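Immunity protein 52 domain-containing protein (Burkholderia pseudomallei K96243, PDB 4RHO) is of unknown function but belongs to the Imm52 family, so it probably neutralises a toxin as a bacterial immunity protein. Local coordinates at residues K23-D28 with P254-I259; D153-I158 with L165-S170. One frame throughout, in Å; residues are numbered along the deposited sequence. Where two conformers were deposited one is given.

Contact 1 (K23-D28 with P254-I259)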
loop_
_atom_site.group_PDB
_atom_site.type_symbol
_atom_site.label_atom_id
_atom_site.label_comp_id
_atom_site.label_asym_id
_atom_site.label_seq_id
_atom_site.Cartn_x
_atom_site.Cartn_y
_atom_site.Cartn_z
ATOM N N LYS A 23 -2.053 -1.613 -2.071
ATOM C CA LYS A 23 -1.568 -2.968 -1.820
ATOM C C LYS A 23 -0.471 -3.334 -2.799
ATOM O O LYS A 23 -0.670 -3.237 -4.008
ATOM C CB LYS A 23 -2.727 -3.983 -1.911
ATOM C CG LYS A 23 -3.832 -3.754 -0.872
ATOM C CD LYS A 23 -5.054 -4.668 -1.110
ATOM C CE LYS A 23 -5.838 -4.279 -2.351
ATOM N NZ LYS A 23 -7.031 -5.143 -2.540
ATOM N N ALA A 24 0.695 -3.776 -2.283
ATOM C CA ALA A 24 1.826 -4.133 -3.133
ATOM C C ALA A 24 2.264 -5.588 -2.911
ATOM O O ALA A 24 2.217 -6.087 -1.787
ATOM C CB ALA A 24 2.987 -3.195 -2.872
HETATM N N MSE A 25 2.677 -6.267 -3.992
HETATM C CA MSE A 25 3.235 -7.618 -3.914
HETATM C C MSE A 25 4.670 -7.605 -4.400
HETATM O O MSE A 25 4.948 -7.082 -5.487
HETATM C CB MSE A 25 2.401 -8.602 -4.741
HETATM C CG MSE A 25 0.946 -8.675 -4.313
HETATM SE SE MSE A 25 -0.132 -9.750 -5.532
HETATM C CE MSE A 25 0.519 -11.482 -5.065
ATOM N N PHE A 26 5.600 -8.117 -3.586
ATOM C CA PHE A 26 7.011 -8.108 -3.950
ATOM C C PHE A 26 7.681 -9.433 -3.585
ATOM O O PHE A 26 7.094 -10.250 -2.879
ATOM C CB PHE A 26 7.743 -6.925 -3.269
ATOM C CG PHE A 26 7.789 -6.986 -1.756
ATOM C CD1 PHE A 26 6.691 -6.598 -0.994
ATOM C CD2 PHE A 26 8.967 -7.315 -1.095
ATOM C CE1 PHE A 26 6.746 -6.618 0.400
ATOM C CE2 PHE A 26 9.025 -7.319 0.301
ATOM C CZ PHE A 26 7.915 -6.966 1.040
ATOM N N ARG A 27 8.881 -9.669 -4.119
ATOM C CA ARG A 27 9.647 -10.868 -3.810
ATOM C C ARG A 27 11.065 -10.499 -3.433
ATOM O O ARG A 27 11.894 -10.248 -4.311
ATOM C CB ARG A 27 9.642 -11.848 -5.000
ATOM C CG ARG A 27 8.303 -12.525 -5.227
ATOM C CD ARG A 27 8.369 -13.511 -6.374
ATOM N NE ARG A 27 7.100 -14.208 -6.563
ATOM C CZ ARG A 27 6.779 -15.342 -5.949
ATOM N NH1 ARG A 27 7.633 -15.910 -5.100
ATOM N NH2 ARG A 27 5.606 -15.915 -6.172
ATOM N N ASP A 28 11.327 -10.368 -2.134
ATOM C CA ASP A 28 12.660 -10.045 -1.644
ATOM C C ASP A 28 13.253 -11.250 -0.931
ATOM O O ASP A 28 12.922 -11.510 0.226
ATOM C CB ASP A 28 12.615 -8.818 -0.713
ATOM C CG ASP A 28 13.984 -8.316 -0.288
ATOM O OD1 ASP A 28 14.997 -8.840 -0.807
ATOM O OD2 ASP A 28 14.041 -7.392 0.539
ATOM N N PRO A 254 -0.753 -9.737 -15.374
ATOM C CA PRO A 254 -0.559 -11.124 -14.927
ATOM C C PRO A 254 -1.652 -11.571 -13.964
ATOM O O PRO A 254 -2.311 -10.739 -13.351
ATOM C CB PRO A 254 0.803 -11.081 -14.238
ATOM C CG PRO A 254 0.911 -9.694 -13.704
ATOM C CD PRO A 254 0.148 -8.796 -14.663
ATOM N N ALA A 255 -1.823 -12.887 -13.805
ATOM C CA ALA A 255 -2.756 -13.431 -12.809
ATOM C C ALA A 255 -2.130 -13.388 -11.428
ATOM O O ALA A 255 -0.912 -13.533 -11.306
ATOM C CB ALA A 255 -3.137 -14.861 -13.171
ATOM N N TYR A 256 -2.949 -13.152 -10.378
ATOM C CA TYR A 256 -2.454 -13.109 -8.988
ATOM C C TYR A 256 -1.599 -14.350 -8.659
ATOM O O TYR A 256 -0.578 -14.235 -7.983
ATOM C CB TYR A 256 -3.627 -13.015 -7.992
ATOM C CG TYR A 256 -4.329 -11.673 -7.970
ATOM C CD1 TYR A 256 -3.670 -10.526 -7.527
ATOM C CD2 TYR A 256 -5.701 -11.584 -8.188
ATOM C CE1 TYR A 256 -4.334 -9.305 -7.417
ATOM C CE2 TYR A 256 -6.377 -10.368 -8.076
ATOM C CZ TYR A 256 -5.694 -9.237 -7.674
ATOM O OH TYR A 256 -6.363 -8.046 -7.544
ATOM N N VAL A 257 -2.036 -15.533 -9.129
ATOM C CA VAL A 257 -1.363 -16.809 -8.846
ATOM C C VAL A 257 0.023 -16.866 -9.544
ATOM O O VAL A 257 0.937 -17.512 -9.039
ATOM C CB VAL A 257 -2.258 -18.016 -9.276
ATOM C CG1 VAL A 257 -1.582 -19.348 -8.951
ATOM C CG2 VAL A 257 -3.634 -17.936 -8.624
ATOM N N ASP A 258 0.164 -16.189 -10.695
ATOM C CA ASP A 258 1.395 -16.239 -11.495
ATOM C C ASP A 258 2.469 -15.235 -10.977
ATOM O O ASP A 258 3.629 -15.314 -11.389
ATOM C CB ASP A 258 1.082 -15.956 -12.979
ATOM C CG ASP A 258 0.109 -16.950 -13.602
ATOM O OD1 ASP A 258 -0.037 -18.066 -13.051
ATOM O OD2 ASP A 258 -0.465 -16.629 -14.667
ATOM N N ILE A 259 2.073 -14.299 -10.089
ATOM C CA ILE A 259 2.990 -13.277 -9.564
ATOM C C ILE A 259 4.032 -13.930 -8.605
ATOM O O ILE A 259 3.623 -14.704 -7.717
ATOM C CB ILE A 259 2.189 -12.132 -8.858
ATOM C CG1 ILE A 259 1.284 -11.379 -9.882
ATOM C CG2 ILE A 259 3.135 -11.161 -8.134
ATOM C CD1 ILE A 259 0.277 -10.385 -9.247
ATOM O OXT ILE A 259 5.246 -13.721 -8.816
#
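The terminal carboxylate of I259 is gripped on both oxygens by the guanidinium of R27. NH2 of R27 gives a short, nearly straight hydrogen bond to O of I259 (2.8 Å, 171° at the hydrogen), arriving in the carboxylate plane on a lone pair. NE of R27 donates to OXT of I259 at 3.0 Å, the hydrogen-bonded salt bridge, less straight at 156°. The grip is therefore side-on, one nitrogen to each oxygen, and both acceptors lie close to the guanidinium plane, which should restrict rotation of the carboxylate about its C-CA bond. An extended chain from CG to NE carries the arginine group out to the chain end. NH2 of R27 also donates to the backbone O of V130, a second bond that should help hold the guanidinium in place. R27 follows directly on strand 20-26 of the antiparallel sheet, and the C-terminal tail, after a short turn in which D258 N bonds back to A255 O at 2.9 Å, lies against that strand end. Next to the ion pair the contact turns apolar. The selenomethionine M25 puts SE 3.8 Å from CD1 of I259, while its methyl CE lies 4.0 Å from CG2 of the same isoleucine; the bend at chi3 (72°) brings CE to CG2. SE also stands at the edge of the Y256 ring, 4.1 Å from CD1 of Y256 and near the ring plane, a Met-aromatic contact made from the side and not over a face. M25 crosses both partners at about a right angle. OH of Y256 hydrogen-bonds to OE2 of E168, a residue of strand 166-171, and V166 of that strand touches both M25 and I259.

Contact 2 (D153-I158 with L165-S170)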
loop_
_atom_site.group_PDB
_atom_site.type_symbol
_atom_site.label_atom_id
_atom_site.label_comp_id
_atom_site.label_asym_id
_atom_site.label_seq_id
_atom_site.Cartn_x
_atom_site.Cartn_y
_atom_site.Cartn_z
ATOM N N ASP A 153 2.850 10.084 -5.926
ATOM C CA ASP A 153 4.060 10.273 -5.113
ATOM C C ASP A 153 4.189 9.179 -4.054
ATOM O O ASP A 153 5.295 8.694 -3.799
ATOM C CB ASP A 153 4.052 11.662 -4.439
ATOM C CG ASP A 153 4.228 12.828 -5.406
ATOM O OD1 ASP A 153 4.710 12.592 -6.544
ATOM O OD2 ASP A 153 3.963 13.979 -4.999
ATOM N N VAL A 154 3.068 8.800 -3.422
ATOM C CA VAL A 154 3.076 7.763 -2.387
ATOM C C VAL A 154 3.373 6.385 -3.024
ATOM O O VAL A 154 4.210 5.644 -2.509
ATOM C CB VAL A 154 1.748 7.746 -1.581
ATOM C CG1 VAL A 154 1.749 6.617 -0.546
ATOM C CG2 VAL A 154 1.506 9.097 -0.906
ATOM N N VAL A 155 2.775 6.109 -4.215
ATOM C CA VAL A 155 3.002 4.841 -4.935
ATOM C C VAL A 155 4.497 4.721 -5.379
ATOM O O VAL A 155 5.100 3.653 -5.212
ATOM C CB VAL A 155 2.035 4.689 -6.152
ATOM C CG1 VAL A 155 2.413 3.478 -7.012
ATOM C CG2 VAL A 155 0.587 4.587 -5.685
ATOM N N THR A 156 5.089 5.835 -5.920
ATOM C CA THR A 156 6.485 5.840 -6.368
ATOM C C THR A 156 7.430 5.559 -5.186
ATOM O O THR A 156 8.416 4.835 -5.344
ATOM C CB THR A 156 6.817 7.171 -7.039
ATOM O OG1 THR A 156 5.855 7.421 -8.062
ATOM C CG2 THR A 156 8.235 7.193 -7.629
ATOM N N THR A 157 7.124 6.131 -3.997
ATOM C CA THR A 157 7.935 5.893 -2.799
ATOM C C THR A 157 7.878 4.399 -2.411
ATOM O O THR A 157 8.899 3.819 -2.061
ATOM C CB THR A 157 7.462 6.792 -1.645
ATOM O OG1 THR A 157 7.472 8.148 -2.081
ATOM C CG2 THR A 157 8.325 6.640 -0.400
ATOM N N ILE A 158 6.679 3.769 -2.542
ATOM C CA ILE A 158 6.497 2.338 -2.234
ATOM C C ILE A 158 7.264 1.468 -3.262
ATOM O O ILE A 158 7.864 0.451 -2.887
ATOM C CB ILE A 158 4.981 1.977 -2.194
ATOM C CG1 ILE A 158 4.271 2.715 -1.024
ATOM C CG2 ILE A 158 4.780 0.453 -2.094
ATOM C CD1 ILE A 158 2.717 2.656 -1.067
ATOM N N LEU A 165 6.283 -6.226 -7.705
ATOM C CA LEU A 165 5.858 -6.810 -8.973
ATOM C C LEU A 165 4.524 -6.220 -9.405
ATOM O O LEU A 165 4.100 -6.416 -10.548
ATOM C CB LEU A 165 5.745 -8.347 -8.838
ATOM C CG LEU A 165 7.045 -9.072 -8.489
ATOM C CD1 LEU A 165 6.769 -10.432 -7.959
ATOM C CD2 LEU A 165 7.976 -9.140 -9.687
ATOM N N VAL A 166 3.832 -5.517 -8.465
ATOM C CA VAL A 166 2.527 -4.893 -8.718
ATOM C C VAL A 166 2.121 -4.024 -7.516
ATOM O O VAL A 166 2.350 -4.411 -6.367
ATOM C CB VAL A 166 1.421 -5.963 -9.040
ATOM C CG1 VAL A 166 1.287 -6.976 -7.909
ATOM C CG2 VAL A 166 0.075 -5.297 -9.334
ATOM N N VAL A 167 1.527 -2.855 -7.784
ATOM C CA VAL A 167 0.929 -2.024 -6.739
ATOM C C VAL A 167 -0.495 -1.649 -7.150
ATOM O O VAL A 167 -0.702 -1.112 -8.240
ATOM C CB VAL A 167 1.770 -0.756 -6.422
ATOM C CG1 VAL A 167 1.139 0.040 -5.283
ATOM C CG2 VAL A 167 3.211 -1.119 -6.090
ATOM N N GLU A 168 -1.476 -1.952 -6.291
ATOM C CA GLU A 168 -2.876 -1.609 -6.544
ATOM C C GLU A 168 -3.309 -0.461 -5.652
ATOM O O GLU A 168 -3.077 -0.500 -4.442
ATOM C CB GLU A 168 -3.787 -2.828 -6.312
ATOM C CG GLU A 168 -3.470 -4.011 -7.201
ATOM C CD GLU A 168 -4.304 -5.237 -6.897
ATOM O OE1 GLU A 168 -3.917 -6.008 -5.988
ATOM O OE2 GLU A 168 -5.376 -5.394 -7.521
ATOM N N ALA A 169 -3.891 0.579 -6.239
ATOM C CA ALA A 169 -4.399 1.710 -5.475
ATOM C C ALA A 169 -5.853 1.973 -5.831
ATOM O O ALA A 169 -6.163 2.236 -6.989
ATOM C CB ALA A 169 -3.553 2.949 -5.739
ATOM N N SER A 170 -6.761 1.779 -4.861
ATOM C CA SER A 170 -8.196 1.946 -5.080
ATOM C C SER A 170 -8.945 2.036 -3.749
ATOM O O SER A 170 -8.513 1.436 -2.754
ATOM C CB SER A 170 -8.749 0.785 -5.909
ATOM O OG SER A 170 -8.531 -0.461 -5.265
#
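V155 on the helix and V167 on the strand meet methyl to methyl, CG1 of V155 lying 4.1 Å from CG1 of V167. The two side chains head in opposite senses, and with CG1 anti to the backbone N in both (chi1 172° in V155, -177° in V167) these methyls are brought together, leaving CG2 of V155 for A169. That second methyl reaches the next residue of the strand that faces the helix, two positions on from V167, and lies 4.5 Å from CB of A169, a looser touch. V167 and A169 present their CB atoms to the helix, whereas E168 between them turns to the far side of the sheet. I158, one turn on from V155, also faces the strand and packs on I22 of strand 20-26 and V46 of helix 36-51 as well. This is helix 148-162 laid on one face of the antiparallel sheet, joined to strand 166-171 by a short connection. Near that connection, L165 and V166 lie together across from the single residue M25, a classic beta bulge. On the helix, the carbonyl O of D153 accepts from T157 twice, from the backbone N at 3.2 Å and from OG1 at 2.8 Å, the two donors coming from opposite faces of its plane. Between helix and strand the contact is wholly aliphatic and buried, so its cohesion rests on van der Waals contact and exclusion of water.

Overall arrangement
The centres of contacts 1 and 2 are about 13 Å apart, and both reach the same antiparallel sheet through neighbouring strands, 20-26 and 166-171. Backbone pairing ties them directly: M25 O lies 2.7 Å from L165 N, a probable hydrogen bond, and L165 also packs on I259. Along the chain contact 2, a local helix-on-strand packing, is nested inside the long loop that contact 1 closes. Contact 2 is buried, its centre about 6 Å from the centre of the chain; contact 1 sits at the surface. The two use opposite faces of these strands, M25 and V166 turning to the C-terminal tail, V167 and A169 to helix 148-162, so tail and helix sandwich this part of the sheet.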